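Local coordinates for probable quinone reductase Qor (NADPH:quinone reductase) (Zeta-crystallin homolog protein) (Mycobacterium tuberculosis, PDB 4RVU), which binds NADPH and probably passes its electrons on to quinone substrates, as a reductase of the zeta-crystallin type, at residues S139-P142 and V143-G146; A205-V208 and R209-T212; D256-R259 and L260-A263; F283-R286 and A287-F291. All blocks are in the same frame, centred on the assembly; numbering follows the deposited sequence.

Contact 1 (S139-P142 and V143-G146)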
ATOM      1  N   SER A 139      11.089   4.548  -5.388  1.00 15.51           N
ATOM      2  CA  SER A 139      10.789   3.169  -4.987  1.00 15.75           C
ATOM      3  C   SER A 139       9.397   2.978  -4.396  1.00 16.67           C
ATOM      4  O   SER A 139       8.660   2.072  -4.803  1.00 16.81           O
ATOM      5  CB  SER A 139      11.846   2.658  -3.993  1.00 15.91           C
ATOM      6  OG  SER A 139      13.134   2.676  -4.580  1.00 16.02           O
ATOM      7  N   VAL A 140       9.043   3.800  -3.414  1.00 15.87           N
ATOM      8  CA  VAL A 140       7.717   3.681  -2.790  1.00 15.34           C
ATOM      9  C   VAL A 140       6.596   4.028  -3.776  1.00 15.49           C
ATOM     10  O   VAL A 140       5.660   3.240  -3.983  1.00 16.14           O
ATOM     11  CB  VAL A 140       7.618   4.517  -1.495  1.00 15.36           C
ATOM     12  CG1 VAL A 140       6.173   4.602  -1.026  1.00 15.83           C
ATOM     13  CG2 VAL A 140       8.497   3.903  -0.404  1.00 16.32           C
ATOM     14  N   TYR A 141       6.685   5.201  -4.380  1.00 17.63           N
ATOM     15  CA  TYR A 141       5.857   5.528  -5.525  1.00 18.23           C
ATOM     16  C   TYR A 141       6.770   6.157  -6.559  1.00 18.03           C
ATOM     17  O   TYR A 141       7.256   7.263  -6.359  1.00 17.75           O
ATOM     18  CB  TYR A 141       4.699   6.485  -5.171  1.00 18.48           C
ATOM     19  CG  TYR A 141       4.003   6.933  -6.439  1.00 17.84           C
ATOM     20  CD1 TYR A 141       3.195   6.054  -7.148  1.00 18.78           C
ATOM     21  CD2 TYR A 141       4.226   8.191  -6.976  1.00 18.84           C
ATOM     22  CE1 TYR A 141       2.586   6.434  -8.344  1.00 18.52           C
ATOM     23  CE2 TYR A 141       3.633   8.577  -8.162  1.00 18.20           C
ATOM     24  CZ  TYR A 141       2.819   7.694  -8.842  1.00 18.22           C
ATOM     25  OH  TYR A 141       2.235   8.082 -10.025  1.00 19.62           O
ATOM     26  N   PRO A 142       7.011   5.454  -7.673  1.00 18.28           N
ATOM     27  CA  PRO A 142       7.942   5.980  -8.674  1.00 19.12           C
ATOM     28  C   PRO A 142       7.290   7.091  -9.488  1.00 19.64           C
ATOM     29  O   PRO A 142       6.563   6.802 -10.446  1.00 19.27           O
ATOM     30  CB  PRO A 142       8.243   4.761  -9.564  1.00 20.61           C
ATOM     31  CG  PRO A 142       7.373   3.606  -9.022  1.00 20.63           C
ATOM     32  CD  PRO A 142       6.353   4.212  -8.120  1.00 19.49           C
ATOM     33  N   VAL A 143       7.560   8.343  -9.121  1.00 19.86           N
ATOM     34  CA  VAL A 143       6.925   9.471  -9.790  1.00 18.76           C
ATOM     35  C   VAL A 143       7.309   9.502 -11.262  1.00 19.66           C
ATOM     36  O   VAL A 143       8.407   9.082 -11.639  1.00 19.91           O
ATOM     37  CB  VAL A 143       7.256  10.816  -9.118  1.00 19.16           C
ATOM     38  CG1 VAL A 143       6.703  10.859  -7.672  1.00 17.98           C
ATOM     39  CG2 VAL A 143       8.768  11.086  -9.148  1.00 18.97           C
ATOM     40  N   LYS A 144       6.391   9.980 -12.096  1.00 23.09           N
ATOM     41  CA  LYS A 144       6.669  10.135 -13.516  1.00 22.97           C
ATOM     42  C   LYS A 144       6.289  11.550 -13.927  1.00 22.63           C
ATOM     43  O   LYS A 144       5.496  12.214 -13.248  1.00 21.94           O
ATOM     44  CB  LYS A 144       5.881   9.106 -14.321  1.00 24.22           C
ATOM     45  CG  LYS A 144       4.404   9.136 -14.028  1.00 24.79           C
ATOM     46  CD  LYS A 144       3.665   7.999 -14.727  1.00 26.93           C
ATOM     47  CE  LYS A 144       2.155   8.150 -14.567  1.00 26.31           C
ATOM     48  NZ  LYS A 144       1.724   8.027 -13.146  1.00 24.87           N
ATOM     49  N   ARG A 145       6.876  12.020 -15.020  1.00 26.69           N
ATOM     50  CA  ARG A 145       6.603  13.364 -15.498  1.00 26.86           C
ATOM     51  C   ARG A 145       5.104  13.468 -15.755  1.00 26.78           C
ATOM     52  O   ARG A 145       4.513  12.556 -16.339  1.00 26.51           O
ATOM     53  CB  ARG A 145       7.414  13.648 -16.768  1.00 27.28           C
ATOM     54  CG  ARG A 145       7.111  14.991 -17.417  1.00 28.71           C
ATOM     55  CD  ARG A 145       8.095  15.309 -18.539  1.00 30.62           C
ATOM     56  NE  ARG A 145       9.470  15.427 -18.054  1.00 32.11           N
ATOM     57  CZ  ARG A 145       9.981  16.526 -17.501  1.00 32.76           C
ATOM     58  NH1 ARG A 145       9.229  17.614 -17.356  1.00 32.84           N
ATOM     59  NH2 ARG A 145      11.245  16.540 -17.092  1.00 32.12           N
ATOM     60  N   GLY A 146       4.480  14.535 -15.261  1.00 23.83           N
ATOM     61  CA  GLY A 146       3.049  14.731 -15.435  1.00 24.45           C
ATOM     62  C   GLY A 146       2.226  14.438 -14.197  1.00 24.59           C
ATOM     63  O   GLY A 146       1.053  14.837 -14.109  1.00 23.94           O
TER
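Tyr141 and Val143 pack against each other across the turn by which the chain leaves helix 120-140. Tyr141 CD2 lies 3.7 Å from Val143 CG1, the ring and the valine side chain crossing at about a right angle, while Tyr141 CE2 comes within 3.8 Å of Val143 CA. The ring reaches forward along the departing chain because Tyr141 CG is anti to its own nitrogen (chi1 172°). Val143 answers from the other end: its CG1 stands beside the backbone N (chi1 -63°) and so meets the ring. Pro142 links the two, its CB 3.7 Å from Val143 N.

Beyond the ring, Lys144 bends at its last torsion and offers NZ to Tyr141 OH at 3.2 Å, a weak bond made at the ring edge and near its plane. Both polar ends have a stronger partner in Asp147, which pairs with the lysine through one carboxylate oxygen and takes part in a hydrogen bond with the phenol through the other. Tyr221 on strand 217-222 touches both Tyr141 and Val143. Tyr141 is the first residue to abandon helical backbone angles, and the arrangement is that of a helix-to-strand connection, leading into strand 148-151 of the parallel Rossmann-type sheet.

Contact 2 (A205-V208 and R209-T212)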
ATOM      1  N   ALA A 205      -9.374  18.360   0.995  1.00 22.94           N
ATOM      2  CA  ALA A 205      -9.402  17.531  -0.207  1.00 21.35           C
ATOM      3  C   ALA A 205     -10.038  18.266  -1.389  1.00 21.61           C
ATOM      4  O   ALA A 205      -9.591  18.130  -2.526  1.00 21.75           O
ATOM      5  CB  ALA A 205     -10.106  16.200   0.057  1.00 21.07           C
ATOM      6  N   GLY A 206     -11.080  19.042  -1.122  1.00 27.23           N
ATOM      7  CA  GLY A 206     -11.665  19.883  -2.154  1.00 27.82           C
ATOM      8  C   GLY A 206     -10.664  20.856  -2.777  1.00 27.85           C
ATOM      9  O   GLY A 206     -10.649  21.029  -3.999  1.00 28.59           O
ATOM     10  N   ARG A 207      -9.826  21.478  -1.951  1.00 34.99           N
ATOM     11  CA  ARG A 207      -8.787  22.387  -2.460  1.00 34.28           C
ATOM     12  C   ARG A 207      -7.884  21.633  -3.435  1.00 33.93           C
ATOM     13  O   ARG A 207      -7.657  22.066  -4.569  1.00 33.47           O
ATOM     14  CB  ARG A 207      -7.934  22.936  -1.317  1.00 35.80           C
ATOM     15  CG  ARG A 207      -8.687  23.200  -0.030  1.00 36.73           C
ATOM     16  CD  ARG A 207      -9.587  24.417  -0.146  1.00 36.71           C
ATOM     17  NE  ARG A 207      -8.931  25.620   0.357  1.00 39.81           N
ATOM     18  CZ  ARG A 207      -8.179  26.425  -0.389  1.00 39.46           C
ATOM     19  NH1 ARG A 207      -7.990  26.151  -1.676  1.00 38.80           N
ATOM     20  NH2 ARG A 207      -7.613  27.502   0.148  1.00 39.97           N
ATOM     21  N   VAL A 208      -7.382  20.489  -2.979  1.00 25.20           N
ATOM     22  CA  VAL A 208      -6.542  19.623  -3.804  1.00 24.54           C
ATOM     23  C   VAL A 208      -7.248  19.183  -5.087  1.00 24.53           C
ATOM     24  O   VAL A 208      -6.644  19.203  -6.163  1.00 23.90           O
ATOM     25  CB  VAL A 208      -6.058  18.397  -2.996  1.00 24.25           C
ATOM     26  CG1 VAL A 208      -5.219  17.461  -3.869  1.00 23.74           C
ATOM     27  CG2 VAL A 208      -5.264  18.864  -1.778  1.00 23.24           C
ATOM     28  N   ARG A 209      -8.524  18.792  -4.979  1.00 27.52           N
ATOM     29  CA  ARG A 209      -9.300  18.421  -6.160  1.00 27.80           C
ATOM     30  C   ARG A 209      -9.424  19.607  -7.121  1.00 26.46           C
ATOM     31  O   ARG A 209      -9.256  19.446  -8.331  1.00 26.78           O
ATOM     32  CB  ARG A 209     -10.696  17.904  -5.777  1.00 27.07           C
ATOM     33  CG  ARG A 209     -10.693  16.697  -4.844  1.00 28.40           C
ATOM     34  CD  ARG A 209     -11.095  15.385  -5.501  1.00 28.53           C
ATOM     35  NE  ARG A 209     -10.840  14.259  -4.599  1.00 28.74           N
ATOM     36  CZ  ARG A 209     -10.231  13.132  -4.954  1.00 27.39           C
ATOM     37  NH1 ARG A 209      -9.832  12.954  -6.205  1.00 27.30           N
ATOM     38  NH2 ARG A 209     -10.026  12.182  -4.054  1.00 27.74           N
ATOM     39  N   GLU A 210      -9.706  20.784  -6.571  1.00 30.34           N
ATOM     40  CA  GLU A 210      -9.779  22.011  -7.368  1.00 31.45           C
ATOM     41  C   GLU A 210      -8.532  22.176  -8.226  1.00 31.14           C
ATOM     42  O   GLU A 210      -8.618  22.480  -9.420  1.00 30.66           O
ATOM     43  CB  GLU A 210      -9.969  23.239  -6.464  1.00 31.64           C
ATOM     44  CG  GLU A 210     -10.020  24.571  -7.217  1.00 32.11           C
ATOM     45  CD  GLU A 210     -10.253  25.763  -6.308  1.00 34.36           C
ATOM     46  OE1 GLU A 210      -9.957  25.668  -5.096  1.00 34.99           O
ATOM     47  OE2 GLU A 210     -10.733  26.804  -6.809  1.00 36.63           O
ATOM     48  N   LEU A 211      -7.371  21.938  -7.615  1.00 28.61           N
ATOM     49  CA  LEU A 211      -6.091  22.164  -8.278  1.00 27.92           C
ATOM     50  C   LEU A 211      -5.756  21.089  -9.295  1.00 29.75           C
ATOM     51  O   LEU A 211      -4.942  21.311 -10.193  1.00 30.05           O
ATOM     52  CB  LEU A 211      -4.974  22.240  -7.234  1.00 28.41           C
ATOM     53  CG  LEU A 211      -5.114  23.373  -6.227  1.00 28.68           C
ATOM     54  CD1 LEU A 211      -4.142  23.176  -5.076  1.00 28.51           C
ATOM     55  CD2 LEU A 211      -4.866  24.706  -6.924  1.00 29.12           C
ATOM     56  N   THR A 212      -6.370  19.919  -9.140  1.00 25.66           N
ATOM     57  CA  THR A 212      -6.045  18.771  -9.967  1.00 26.69           C
ATOM     58  C   THR A 212      -7.213  18.404 -10.875  1.00 28.72           C
ATOM     59  O   THR A 212      -7.200  17.350 -11.526  1.00 27.68           O
ATOM     60  CB  THR A 212      -5.682  17.548  -9.102  1.00 26.01           C
ATOM     61  OG1 THR A 212      -6.662  17.379  -8.070  1.00 27.13           O
ATOM     62  CG2 THR A 212      -4.310  17.736  -8.452  1.00 26.93           C
TER
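Val208 O collects three hydrogen bonds from the last turn of helix 201-212, and the shortest comes from the hydroxyl of Thr212, whose OG1 donates to it over 2.6 Å. The hydroxyl approaches well off the carbonyl direction (C=O...OG1 angle 128°) and tilted from the carbonyl plane. It can do so because OG1 sits between the threonine's own nitrogen and carbonyl carbon (chi1 48°), folded back over the preceding turn. The other two donors, Thr212 N and Leu211 N, make weak, bent bonds to the same oxygen. Thr212 OG1 is also hydrogen-bonded to Gly216 N, so this one hydroxyl links the helix to the loop beyond it.

Earlier in the helix the pattern is regular: Arg209 N reaches Ala205 O at 2.8 Å, and Glu210 N reaches Gly206 O at the same distance. Arg207 and Glu210 run side by side, but their salt bridge is long, with NH1 4.0 Å from OE1 and the two flat groups turned 59° apart. Val208 and Leu211 pack on strand 193-195 at the border of the parallel sheet.

Chemically, the backbone bonds and the Thr212 hydroxyl hold this turn together, while the Arg209 guanidinium ties the helix to the carbonyls of Ala234, Leu236 and Gly214; the stretched Arg207-Glu210 pair probably contributes little more than a diffuse attraction.

Contact 3 (D256-R259 and L260-A263)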
ATOM      1  N   ASP A 256      -9.229   1.796   9.469  1.00 22.28           N
ATOM      2  CA  ASP A 256     -10.131   0.803   8.874  1.00 22.97           C
ATOM      3  C   ASP A 256      -9.734   0.614   7.413  1.00 21.88           C
ATOM      4  O   ASP A 256      -9.798   1.567   6.640  1.00 22.57           O
ATOM      5  CB  ASP A 256     -11.572   1.318   8.941  1.00 22.32           C
ATOM      6  CG  ASP A 256     -12.597   0.327   8.383  1.00 23.59           C
ATOM      7  OD1 ASP A 256     -12.236  -0.595   7.629  1.00 23.14           O
ATOM      8  OD2 ASP A 256     -13.791   0.494   8.705  1.00 27.03           O
ATOM      9  N   PRO A 257      -9.318  -0.612   7.026  1.00 19.72           N
ATOM     10  CA  PRO A 257      -8.888  -0.829   5.640  1.00 19.33           C
ATOM     11  C   PRO A 257      -9.954  -0.462   4.621  1.00 18.71           C
ATOM     12  O   PRO A 257      -9.608  -0.089   3.500  1.00 18.57           O
ATOM     13  CB  PRO A 257      -8.605  -2.334   5.598  1.00 19.53           C
ATOM     14  CG  PRO A 257      -8.202  -2.663   6.997  1.00 20.02           C
ATOM     15  CD  PRO A 257      -9.101  -1.813   7.857  1.00 19.54           C
ATOM     16  N   GLN A 258     -11.229  -0.547   4.993  1.00 21.00           N
ATOM     17  CA  GLN A 258     -12.292  -0.151   4.064  1.00 20.41           C
ATOM     18  C   GLN A 258     -12.253   1.335   3.710  1.00 20.05           C
ATOM     19  O   GLN A 258     -12.834   1.751   2.702  1.00 20.68           O
ATOM     20  CB  GLN A 258     -13.681  -0.564   4.577  1.00 21.21           C
ATOM     21  CG  GLN A 258     -13.932  -2.079   4.494  1.00 20.64           C
ATOM     22  CD  GLN A 258     -14.286  -2.551   3.090  1.00 21.77           C
ATOM     23  OE1 GLN A 258     -14.096  -1.831   2.111  1.00 21.96           O
ATOM     24  NE2 GLN A 258     -14.824  -3.767   2.993  1.00 21.60           N
ATOM     25  N   ARG A 259     -11.575   2.137   4.527  1.00 21.18           N
ATOM     26  CA  ARG A 259     -11.350   3.527   4.152  1.00 20.00           C
ATOM     27  C   ARG A 259     -10.528   3.611   2.876  1.00 19.76           C
ATOM     28  O   ARG A 259     -10.698   4.540   2.089  1.00 21.00           O
ATOM     29  CB  ARG A 259     -10.672   4.310   5.286  1.00 20.44           C
ATOM     30  CG  ARG A 259     -11.576   4.494   6.507  1.00 21.34           C
ATOM     31  CD  ARG A 259     -10.819   5.105   7.675  1.00 20.87           C
ATOM     32  NE  ARG A 259     -10.337   6.444   7.355  1.00 21.30           N
ATOM     33  CZ  ARG A 259      -9.421   7.098   8.064  1.00 21.22           C
ATOM     34  NH1 ARG A 259      -8.886   6.538   9.140  1.00 22.13           N
ATOM     35  NH2 ARG A 259      -9.034   8.307   7.695  1.00 21.08           N
ATOM     36  N   LEU A 260      -9.638   2.644   2.663  1.00 17.96           N
ATOM     37  CA  LEU A 260      -8.775   2.661   1.478  1.00 17.79           C
ATOM     38  C   LEU A 260      -9.582   2.339   0.224  1.00 18.63           C
ATOM     39  O   LEU A 260      -9.262   2.788  -0.877  1.00 18.80           O
ATOM     40  CB  LEU A 260      -7.614   1.671   1.635  1.00 17.83           C
ATOM     41  CG  LEU A 260      -6.756   1.767   2.895  1.00 19.06           C
ATOM     42  CD1 LEU A 260      -5.636   0.722   2.870  1.00 18.68           C
ATOM     43  CD2 LEU A 260      -6.160   3.173   3.056  1.00 18.82           C
ATOM     44  N   ASN A 261     -10.640   1.552   0.409  1.00 18.68           N
ATOM     45  CA  ASN A 261     -11.567   1.222  -0.652  1.00 18.93           C
ATOM     46  C   ASN A 261     -12.350   2.480  -1.032  1.00 18.74           C
ATOM     47  O   ASN A 261     -12.308   2.923  -2.166  1.00 18.48           O
ATOM     48  CB  ASN A 261     -12.489   0.096  -0.156  1.00 18.58           C
ATOM     49  CG  ASN A 261     -13.514  -0.347  -1.189  1.00 19.36           C
ATOM     50  OD1 ASN A 261     -13.626   0.222  -2.280  1.00 20.16           O
ATOM     51  ND2 ASN A 261     -14.284  -1.374  -0.840  1.00 18.89           N
ATOM     52  N   ALA A 262     -13.040   3.063  -0.059  1.00 21.30           N
ATOM     53  CA  ALA A 262     -13.840   4.258  -0.284  1.00 20.95           C
ATOM     54  C   ALA A 262     -13.028   5.401  -0.903  1.00 20.49           C
ATOM     55  O   ALA A 262     -13.538   6.165  -1.726  1.00 20.45           O
ATOM     56  CB  ALA A 262     -14.491   4.700   1.019  1.00 21.10           C
ATOM     57  N   ALA A 263     -11.755   5.499  -0.530  1.00 18.02           N
ATOM     58  CA  ALA A 263     -10.905   6.588  -1.000  1.00 18.23           C
ATOM     59  C   ALA A 263     -10.496   6.422  -2.458  1.00 17.39           C
ATOM     60  O   ALA A 263      -9.949   7.344  -3.054  1.00 18.02           O
ATOM     61  CB  ALA A 263      -9.675   6.719  -0.109  1.00 17.78           C
TER
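Gln258 and Asn261, one helical turn apart, point the same way and join their amides: Asn261 ND2 donates to Gln258 OE1 over 3.0 Å, with an N-H...O angle of 154°. The donor lies in the carbonyl plane of the glutamine and the acceptor near the amide plane of the asparagine, the two planes being 26° apart and nearly coplanar. Different torsions bring them together. Gln258 begins beside its backbone N and then folds at chi2 (-78°), which carries OE1 forward over the next turn; Asn261 keeps CG anti to its nitrogen, setting ND2 level with it. The other end of the glutamine amide, NE2, is hydrogen-bonded to Tyr55 OH of the second subunit, so both ends of the amide have a partner.

Ahead of the helix, Asp256 OD1 accepts from Gln258 N at 2.8 Å, met from above the carboxylate plane. This capping bond forms an Asx turn. Ala262 N makes an almost straight bond to Gln258 O, and Ala263 N bonds to Arg259 O. Arg259 turns at chi3 and forms a salt bridge with Asp230 of helix 229-234.

The short helix 258-262 thus sits in the crossover between parallel strands 240-244 and 267-269, its Leu260 touching Leu233 of helix 229-234 and Leu268 of the second subunit.

Contact 4 (F283-R286 and A287-F291)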
ATOM      1  N   PHE A 283      22.431   0.968  -0.734  1.00 16.16           N
ATOM      2  CA  PHE A 283      22.783   2.234  -0.112  1.00 16.34           C
ATOM      3  C   PHE A 283      23.635   3.085  -1.061  1.00 16.50           C
ATOM      4  O   PHE A 283      23.402   4.290  -1.222  1.00 16.94           O
ATOM      5  CB  PHE A 283      23.523   2.001   1.212  1.00 16.38           C
ATOM      6  CG  PHE A 283      24.228   3.229   1.716  1.00 17.07           C
ATOM      7  CD1 PHE A 283      23.557   4.147   2.508  1.00 16.47           C
ATOM      8  CD2 PHE A 283      25.552   3.478   1.377  1.00 17.04           C
ATOM      9  CE1 PHE A 283      24.189   5.295   2.958  1.00 17.20           C
ATOM     10  CE2 PHE A 283      26.192   4.635   1.814  1.00 16.86           C
ATOM     11  CZ  PHE A 283      25.510   5.547   2.603  1.00 16.94           C
ATOM     12  N   SER A 284      24.622   2.457  -1.690  1.00 19.32           N
ATOM     13  CA  SER A 284      25.540   3.191  -2.556  1.00 19.78           C
ATOM     14  C   SER A 284      24.837   3.749  -3.778  1.00 19.37           C
ATOM     15  O   SER A 284      25.183   4.823  -4.258  1.00 19.54           O
ATOM     16  CB  SER A 284      26.721   2.316  -2.978  1.00 20.18           C
ATOM     17  OG  SER A 284      27.625   2.136  -1.903  1.00 20.12           O
ATOM     18  N   TRP A 285      23.858   3.009  -4.282  1.00 20.89           N
ATOM     19  CA  TRP A 285      23.077   3.443  -5.429  1.00 20.48           C
ATOM     20  C   TRP A 285      22.286   4.702  -5.110  1.00 20.76           C
ATOM     21  O   TRP A 285      22.349   5.686  -5.853  1.00 20.39           O
ATOM     22  CB  TRP A 285      22.152   2.310  -5.892  1.00 20.88           C
ATOM     23  CG  TRP A 285      21.050   2.764  -6.799  1.00 22.00           C
ATOM     24  CD1 TRP A 285      21.186   3.404  -7.998  1.00 22.66           C
ATOM     25  CD2 TRP A 285      19.638   2.600  -6.588  1.00 21.75           C
ATOM     26  NE1 TRP A 285      19.949   3.656  -8.537  1.00 21.61           N
ATOM     27  CE2 TRP A 285      18.985   3.169  -7.696  1.00 22.04           C
ATOM     28  CE3 TRP A 285      18.872   2.026  -5.570  1.00 21.60           C
ATOM     29  CZ2 TRP A 285      17.585   3.183  -7.812  1.00 21.63           C
ATOM     30  CZ3 TRP A 285      17.489   2.040  -5.686  1.00 21.39           C
ATOM     31  CH2 TRP A 285      16.861   2.617  -6.798  1.00 22.02           C
ATOM     32  N   ARG A 286      21.547   4.679  -4.000  1.00 16.28           N
ATOM     33  CA  ARG A 286      20.776   5.847  -3.582  1.00 16.08           C
ATOM     34  C   ARG A 286      21.659   7.053  -3.246  1.00 16.41           C
ATOM     35  O   ARG A 286      21.338   8.192  -3.601  1.00 16.33           O
ATOM     36  CB  ARG A 286      19.880   5.502  -2.386  1.00 16.03           C
ATOM     37  CG  ARG A 286      18.933   4.320  -2.642  1.00 15.97           C
ATOM     38  CD  ARG A 286      17.783   4.291  -1.640  1.00 15.89           C
ATOM     39  NE  ARG A 286      17.013   3.049  -1.751  1.00 15.82           N
ATOM     40  CZ  ARG A 286      15.990   2.861  -2.578  1.00 16.16           C
ATOM     41  NH1 ARG A 286      15.361   1.689  -2.599  1.00 15.70           N
ATOM     42  NH2 ARG A 286      15.588   3.835  -3.381  1.00 15.75           N
ATOM     43  N   ALA A 287      22.762   6.808  -2.547  1.00 16.90           N
ATOM     44  CA  ALA A 287      23.671   7.892  -2.171  1.00 16.51           C
ATOM     45  C   ALA A 287      24.262   8.549  -3.420  1.00 17.36           C
ATOM     46  O   ALA A 287      24.357   9.774  -3.507  1.00 17.56           O
ATOM     47  CB  ALA A 287      24.768   7.373  -1.261  1.00 16.48           C
ATOM     48  N   ALA A 288      24.648   7.731  -4.390  1.00 19.40           N
ATOM     49  CA  ALA A 288      25.178   8.249  -5.655  1.00 19.26           C
ATOM     50  C   ALA A 288      24.150   9.071  -6.437  1.00 19.47           C
ATOM     51  O   ALA A 288      24.482  10.143  -6.955  1.00 19.39           O
ATOM     52  CB  ALA A 288      25.731   7.111  -6.510  1.00 20.88           C
ATOM     53  N   GLU A 289      22.910   8.585  -6.537  1.00 21.85           N
ATOM     54  CA  GLU A 289      21.868   9.364  -7.209  1.00 21.80           C
ATOM     55  C   GLU A 289      21.599  10.673  -6.460  1.00 22.22           C
ATOM     56  O   GLU A 289      21.345  11.706  -7.082  1.00 21.53           O
ATOM     57  CB  GLU A 289      20.574   8.550  -7.408  1.00 21.64           C
ATOM     58  CG  GLU A 289      20.755   7.270  -8.233  1.00 22.65           C
ATOM     59  CD  GLU A 289      19.513   6.880  -9.051  1.00 23.99           C
ATOM     60  OE1 GLU A 289      18.377   7.259  -8.675  1.00 23.21           O
ATOM     61  OE2 GLU A 289      19.676   6.179 -10.078  1.00 25.57           O
ATOM     62  N   LEU A 290      21.665  10.641  -5.129  1.00 16.23           N
ATOM     63  CA  LEU A 290      21.536  11.880  -4.346  1.00 16.24           C
ATOM     64  C   LEU A 290      22.648  12.888  -4.650  1.00 16.90           C
ATOM     65  O   LEU A 290      22.378  14.073  -4.885  1.00 16.85           O
ATOM     66  CB  LEU A 290      21.500  11.580  -2.842  1.00 16.24           C
ATOM     67  CG  LEU A 290      21.525  12.788  -1.892  1.00 16.90           C
ATOM     68  CD1 LEU A 290      20.284  13.661  -2.061  1.00 16.79           C
ATOM     69  CD2 LEU A 290      21.666  12.329  -0.446  1.00 16.32           C
ATOM     70  N   PHE A 291      23.899  12.436  -4.642  1.00 18.35           N
ATOM     71  CA  PHE A 291      24.999  13.364  -4.905  1.00 18.02           C
ATOM     72  C   PHE A 291      25.039  13.807  -6.362  1.00 18.85           C
ATOM     73  O   PHE A 291      25.465  14.926  -6.658  1.00 18.35           O
ATOM     74  CB  PHE A 291      26.351  12.804  -4.442  1.00 18.43           C
ATOM     75  CG  PHE A 291      26.533  12.845  -2.948  1.00 18.20           C
ATOM     76  CD1 PHE A 291      26.510  14.057  -2.275  1.00 18.78           C
ATOM     77  CD2 PHE A 291      26.720  11.675  -2.223  1.00 19.73           C
ATOM     78  CE1 PHE A 291      26.666  14.108  -0.900  1.00 19.19           C
ATOM     79  CE2 PHE A 291      26.880  11.711  -0.847  1.00 19.65           C
ATOM     80  CZ  PHE A 291      26.851  12.927  -0.182  1.00 20.07           C
TER
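Glu289 OE1 is gripped by two residues of helix 120-140, in a salt bridge with Lys138 NZ and a hydrogen bond with His134 NE2. The other oxygen, OE2, accepts from the indole NE1 of Trp285, one turn earlier on the same helix as the glutamate, at 3.0 Å; the bond is weak, with an N-H...O angle of 136°. The carboxylate and the indole planes stand 62° apart, so the acid meets the ring neither flat nor fully upright. A bend at chi2 of the glutamate sends its end back along the helix, and CG passes 3.3 Å from Trp285 O on the way. The cluster of lysine, histidine and indole N-H would be expected to keep the acid ionised.

Trp285 also shelters its neighbour: CZ3 rests 3.4 Å above one face of the Arg286 guanidinium, offset toward the rim. That arginine extends from CG to NE and is bonded to Phe276 O, Glu282 and His134, so several partners fix its rotation. Underneath runs an ordinary alpha-helical pattern, with Ala287 N bonded to Phe283 O at 2.9 Å and Leu290 N to Arg286 O at the same length. Ala287 CB lies over a face of the Phe283 ring, toward its rim, at 4.3 Å from CZ.

Helix 280-295 therefore packs along helix 120-140, where Leu131 touches Phe283 and Arg286 and Leu127 touches Leu290, while Phe283 and Ala287 also meet Ala112 of strand 111-113.

Overall arrangement
Followed from the N terminus, the four contacts occur strictly in series; none nests within or crosses another, and each closes no more than a local turn. Contact 1 closes the exit from helix 120-140 ahead of strand 148-151. Contact 2 lies within helix 201-212, beside the border strand 193-195, and contact 3 in the crossover between strands 240-244 and 267-269. The nearest atoms of contacts 2 and 3 stay about 5 Å apart. Contact 4, in helix 280-295, returns to the beginning: Ser139 OG and Arg286 NH2, 3.0 Å apart, form a probable hydrogen bond joining contacts 1 and 4. Contacts 1, 3 and 4 also reach the second subunit, so three of the four local turns lie at or beside the dimer interface.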